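PDB 5TJJ: transcriptional regulator, IclR family from Alicyclobacillus acidocaldarius subsp. acidocaldarius, which probably binds DNA as a transcription factor of the IclR family, joining a winged helix-turn-helix domain to a C-terminal GAF-like domain. Local coordinates for residues L21-I34 against V58-G70. Residues are numbered along the deposited sequence; the frame is centred on the assembly and turned at random.
Sequences LSRHKYRQSTLTEI and VSYDPQSRRYSLG
Ser29 and Tyr67 pair where the short strand 29-30 joins the wing hairpin, strands 58-61 and 66-69, of a winged helix-turn-helix domain; strand 66-69 lies in the middle of the resulting three-stranded antiparallel sheet. The evidence for the pairing is two reciprocal backbone bonds: Ser29 N donates to Tyr67 O at 3.0 Å and Tyr67 N to Ser29 O at 2.8 Å, the mark of an antiparallel hydrogen-bonded pair. Beyond the strand pair, one water links Leu21 and the loop after it to strand 66-69, donating to Leu21 O and Arg27 O and accepting from Leu69 N at 3.0 Å.

The Arg66 side chain crosses those of Thr30 and Glu33 at the start of helix 31-38. With its chain extended from CG to NE (chi2 162°, chi3 -174°), NH1 donates a hydrogen bond to Gln28 O at 2.7 Å, the acceptor lying near the guanidinium plane, and forms a salt bridge with Glu33 OE1 at 3.2 Å, with the carboxylate and guanidinium planes 62° apart. Thr30 CG2 sits over one guanidinium face. Glu33 OE1 also accepts from Thr30 N, while Glu33 N donates weakly to Thr30 OG1, completing a capping box.

On the apolar side, Leu31 CB approaches Tyr67 CE2 at 4.2 Å and Ile34 CD1 approaches Tyr67 CB; Leu46 of helix 42-54 also touches Tyr67. Leu21 CB meets Leu69 CD2 at 3.7 Å.

An alanine in place of Arg66 would probably leave Gln28 O without its NH1 donor and Glu33 without its cationic mate, and uncover Thr30 CG2. Because OE1 serves both the cap and the salt bridge, wing and helix start are coupled through one carboxylate oxygen, whose negative charge Arg66 is likely to stabilise.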
# COMPACT_ATOMS: atom_id res chain seq x y z
N LEU A 21 -14.47 1.37 -3.38
CA LEU A 21 -13.99 2.71 -3.75
C LEU A 21 -12.61 2.75 -4.40
O LEU A 21 -12.20 3.79 -4.90
CB LEU A 21 -14.06 3.65 -2.55
CG LEU A 21 -15.50 3.92 -2.06
CD1 LEU A 21 -15.46 4.79 -0.82
CD2 LEU A 21 -16.37 4.55 -3.15
N SER A 22 -11.90 1.63 -4.39
CA SER A 22 -10.59 1.51 -4.97
C SER A 22 -10.67 1.07 -6.41
O SER A 22 -9.64 0.95 -7.05
CB SER A 22 -9.74 0.51 -4.15
OG SER A 22 -10.12 -0.83 -4.40
N ARG A 23 -11.87 0.78 -6.92
CA ARG A 23 -12.07 0.47 -8.35
C ARG A 23 -12.27 1.76 -9.10
O ARG A 23 -13.10 2.57 -8.70
CB ARG A 23 -13.32 -0.38 -8.57
CG ARG A 23 -13.39 -1.66 -7.76
CD ARG A 23 -14.66 -2.43 -8.08
NE ARG A 23 -14.44 -3.41 -9.14
CZ ARG A 23 -14.34 -4.73 -8.97
NH1 ARG A 23 -14.48 -5.29 -7.76
NH2 ARG A 23 -14.13 -5.50 -10.04
N HIS A 24 -11.53 1.93 -10.20
CA HIS A 24 -11.59 3.16 -10.99
C HIS A 24 -13.03 3.59 -11.26
O HIS A 24 -13.34 4.77 -11.14
CB HIS A 24 -10.82 3.07 -12.35
CG HIS A 24 -10.30 4.40 -12.81
ND1 HIS A 24 -11.10 5.33 -13.44
CD2 HIS A 24 -9.10 5.00 -12.63
CE1 HIS A 24 -10.40 6.43 -13.67
NE2 HIS A 24 -9.19 6.25 -13.18
N LYS A 25 -13.89 2.63 -11.60
CA LYS A 25 -15.27 2.92 -11.93
C LYS A 25 -16.03 3.56 -10.77
O LYS A 25 -16.73 4.54 -10.97
CB LYS A 25 -15.99 1.66 -12.41
CG LYS A 25 -17.27 1.94 -13.19
CD LYS A 25 -17.70 0.73 -14.02
CE LYS A 25 -17.94 -0.51 -13.14
NZ LYS A 25 -18.28 -1.74 -13.91
N TYR A 26 -15.84 3.05 -9.56
CA TYR A 26 -16.56 3.52 -8.37
C TYR A 26 -15.76 4.49 -7.51
O TYR A 26 -16.08 4.67 -6.33
CB TYR A 26 -17.01 2.30 -7.55
CG TYR A 26 -17.95 1.40 -8.29
CD1 TYR A 26 -19.33 1.64 -8.29
CD2 TYR A 26 -17.48 0.34 -9.04
CE1 TYR A 26 -20.21 0.83 -9.01
CE2 TYR A 26 -18.34 -0.47 -9.76
CZ TYR A 26 -19.70 -0.22 -9.74
OH TYR A 26 -20.52 -1.06 -10.46
N ARG A 27 -14.73 5.13 -8.06
CA ARG A 27 -13.82 5.96 -7.26
C ARG A 27 -14.44 7.17 -6.61
O ARG A 27 -13.98 7.61 -5.55
CB ARG A 27 -12.62 6.41 -8.08
CG ARG A 27 -12.95 7.39 -9.18
CD ARG A 27 -11.76 7.64 -10.09
NE ARG A 27 -12.24 8.11 -11.38
CZ ARG A 27 -11.78 9.16 -12.06
NH1 ARG A 27 -10.76 9.89 -11.61
NH2 ARG A 27 -12.36 9.45 -13.22
N GLN A 28 -15.44 7.75 -7.27
CA GLN A 28 -16.31 8.79 -6.71
C GLN A 28 -17.76 8.28 -6.79
O GLN A 28 -18.39 8.36 -7.86
CB GLN A 28 -16.15 10.12 -7.47
CG GLN A 28 -14.76 10.74 -7.40
CD GLN A 28 -14.40 11.38 -6.07
OE1 GLN A 28 -15.26 11.66 -5.21
NE2 GLN A 28 -13.10 11.62 -5.88
N SER A 29 -18.26 7.76 -5.66
CA SER A 29 -19.56 7.06 -5.63
C SER A 29 -20.56 7.66 -4.65
O SER A 29 -20.20 7.95 -3.51
CB SER A 29 -19.32 5.59 -5.30
OG SER A 29 -18.66 4.94 -6.37
N THR A 30 -21.81 7.84 -5.09
CA THR A 30 -22.87 8.31 -4.19
C THR A 30 -23.26 7.19 -3.23
O THR A 30 -22.92 6.01 -3.45
CB THR A 30 -24.16 8.80 -4.90
OG1 THR A 30 -24.84 7.69 -5.50
CG2 THR A 30 -23.84 9.86 -5.93
N LEU A 31 -23.98 7.57 -2.17
CA LEU A 31 -24.42 6.64 -1.16
C LEU A 31 -25.27 5.56 -1.82
O LEU A 31 -25.07 4.38 -1.55
CB LEU A 31 -25.15 7.37 -0.03
CG LEU A 31 -25.85 6.55 1.06
CD1 LEU A 31 -24.83 5.70 1.78
CD2 LEU A 31 -26.60 7.44 2.04
N THR A 32 -26.19 5.96 -2.71
CA THR A 32 -27.08 5.02 -3.39
C THR A 32 -26.28 3.98 -4.19
O THR A 32 -26.47 2.78 -4.02
CB THR A 32 -28.07 5.74 -4.33
OG1 THR A 32 -28.89 6.60 -3.56
CG2 THR A 32 -28.96 4.76 -5.11
N GLU A 33 -25.39 4.45 -5.05
CA GLU A 33 -24.57 3.57 -5.87
C GLU A 33 -23.81 2.55 -5.00
O GLU A 33 -23.79 1.35 -5.29
CB GLU A 33 -23.61 4.40 -6.71
CG GLU A 33 -24.28 5.30 -7.76
CD GLU A 33 -23.32 6.27 -8.45
OE1 GLU A 33 -22.30 6.67 -7.82
OE2 GLU A 33 -23.59 6.62 -9.62
N ILE A 34 -23.21 3.02 -3.90
CA ILE A 34 -22.51 2.13 -2.96
C ILE A 34 -23.43 1.06 -2.37
O ILE A 34 -23.12 -0.15 -2.42
CB ILE A 34 -21.81 2.91 -1.83
CG1 ILE A 34 -20.67 3.74 -2.40
CG2 ILE A 34 -21.25 1.94 -0.78
CD1 ILE A 34 -20.10 4.78 -1.45
N VAL A 58 -12.06 7.70 4.47
CA VAL A 58 -12.93 8.04 3.33
C VAL A 58 -13.04 9.55 3.26
O VAL A 58 -12.91 10.22 4.28
CB VAL A 58 -14.34 7.38 3.52
CG1 VAL A 58 -15.42 8.09 2.72
CG2 VAL A 58 -14.28 5.89 3.16
N SER A 59 -13.26 10.11 2.07
CA SER A 59 -13.71 11.52 2.00
C SER A 59 -15.00 11.67 1.26
O SER A 59 -15.44 10.80 0.53
CB SER A 59 -12.64 12.47 1.44
OG SER A 59 -11.78 11.82 0.54
N TYR A 60 -15.62 12.82 1.49
CA TYR A 60 -16.92 13.15 0.93
C TYR A 60 -16.78 14.53 0.28
O TYR A 60 -16.12 15.42 0.80
CB TYR A 60 -17.96 13.13 2.05
CG TYR A 60 -19.37 13.52 1.65
CD1 TYR A 60 -20.15 12.67 0.88
CD2 TYR A 60 -19.94 14.73 2.08
CE1 TYR A 60 -21.44 12.99 0.52
CE2 TYR A 60 -21.23 15.06 1.72
CZ TYR A 60 -21.98 14.19 0.94
OH TYR A 60 -23.28 14.51 0.54
N ASP A 61 -17.37 14.69 -0.89
CA ASP A 61 -17.38 15.94 -1.59
C ASP A 61 -18.83 16.46 -1.47
O ASP A 61 -19.74 15.88 -2.07
CB ASP A 61 -16.96 15.71 -3.04
CG ASP A 61 -17.12 16.93 -3.91
OD1 ASP A 61 -17.44 18.03 -3.41
OD2 ASP A 61 -16.91 16.79 -5.13
N PRO A 62 -19.06 17.54 -0.69
CA PRO A 62 -20.44 18.02 -0.52
C PRO A 62 -21.14 18.52 -1.79
O PRO A 62 -22.37 18.54 -1.80
CB PRO A 62 -20.31 19.19 0.49
CG PRO A 62 -18.94 19.06 1.07
CD PRO A 62 -18.09 18.37 0.05
N GLN A 63 -20.39 18.90 -2.83
CA GLN A 63 -20.97 19.35 -4.11
C GLN A 63 -21.70 18.23 -4.86
O GLN A 63 -22.88 18.34 -5.16
CB GLN A 63 -19.89 19.89 -5.05
CG GLN A 63 -19.15 21.13 -4.58
CD GLN A 63 -17.85 21.33 -5.35
OE1 GLN A 63 -16.88 20.57 -5.19
NE2 GLN A 63 -17.83 22.33 -6.22
N SER A 64 -20.95 17.17 -5.18
CA SER A 64 -21.43 16.04 -5.98
C SER A 64 -22.06 14.93 -5.14
O SER A 64 -22.70 14.04 -5.69
CB SER A 64 -20.25 15.42 -6.72
OG SER A 64 -19.31 14.93 -5.77
N ARG A 65 -21.82 14.97 -3.83
CA ARG A 65 -22.36 14.01 -2.85
C ARG A 65 -21.74 12.63 -2.99
O ARG A 65 -22.39 11.61 -2.71
CB ARG A 65 -23.90 13.93 -2.91
CG ARG A 65 -24.65 15.27 -3.05
CD ARG A 65 -24.98 15.97 -1.73
NE ARG A 65 -25.71 15.11 -0.79
CZ ARG A 65 -26.98 14.70 -0.93
NH1 ARG A 65 -27.70 15.05 -1.99
NH2 ARG A 65 -27.53 13.92 -0.00
N ARG A 66 -20.47 12.60 -3.39
CA ARG A 66 -19.75 11.36 -3.69
C ARG A 66 -18.63 11.13 -2.70
O ARG A 66 -17.97 12.07 -2.25
CB ARG A 66 -19.17 11.40 -5.09
CG ARG A 66 -20.22 11.23 -6.16
CD ARG A 66 -19.77 11.67 -7.54
NE ARG A 66 -20.89 11.60 -8.48
CZ ARG A 66 -21.34 10.49 -9.07
NH1 ARG A 66 -20.75 9.31 -8.86
NH2 ARG A 66 -22.38 10.55 -9.87
N TYR A 67 -18.44 9.84 -2.37
CA TYR A 67 -17.43 9.37 -1.45
C TYR A 67 -16.27 8.77 -2.23
O TYR A 67 -16.44 8.25 -3.34
CB TYR A 67 -18.01 8.30 -0.50
CG TYR A 67 -19.13 8.78 0.41
CD1 TYR A 67 -18.86 9.29 1.69
CD2 TYR A 67 -20.46 8.73 0.01
CE1 TYR A 67 -19.89 9.72 2.53
CE2 TYR A 67 -21.49 9.18 0.83
CZ TYR A 67 -21.20 9.66 2.10
OH TYR A 67 -22.23 10.11 2.92
N SER A 68 -15.09 8.81 -1.62
CA SER A 68 -13.89 8.30 -2.24
C SER A 68 -12.91 7.89 -1.18
O SER A 68 -13.08 8.25 -0.00
CB SER A 68 -13.25 9.39 -3.10
OG SER A 68 -13.11 10.57 -2.35
N LEU A 69 -11.91 7.12 -1.61
CA LEU A 69 -10.82 6.74 -0.70
C LEU A 69 -10.17 7.96 -0.06
O LEU A 69 -9.75 8.87 -0.76
CB LEU A 69 -9.76 5.94 -1.43
CG LEU A 69 -10.18 4.53 -1.88
CD1 LEU A 69 -9.00 3.77 -2.46
CD2 LEU A 69 -10.80 3.73 -0.74
N GLY A 70 -10.10 7.97 1.27
CA GLY A 70 -9.52 9.08 2.02
C GLY A 70 -8.00 9.02 2.12
O GLY A 70 -7.41 7.96 1.89
O HOH W 1 -11.96 6.45 -4.56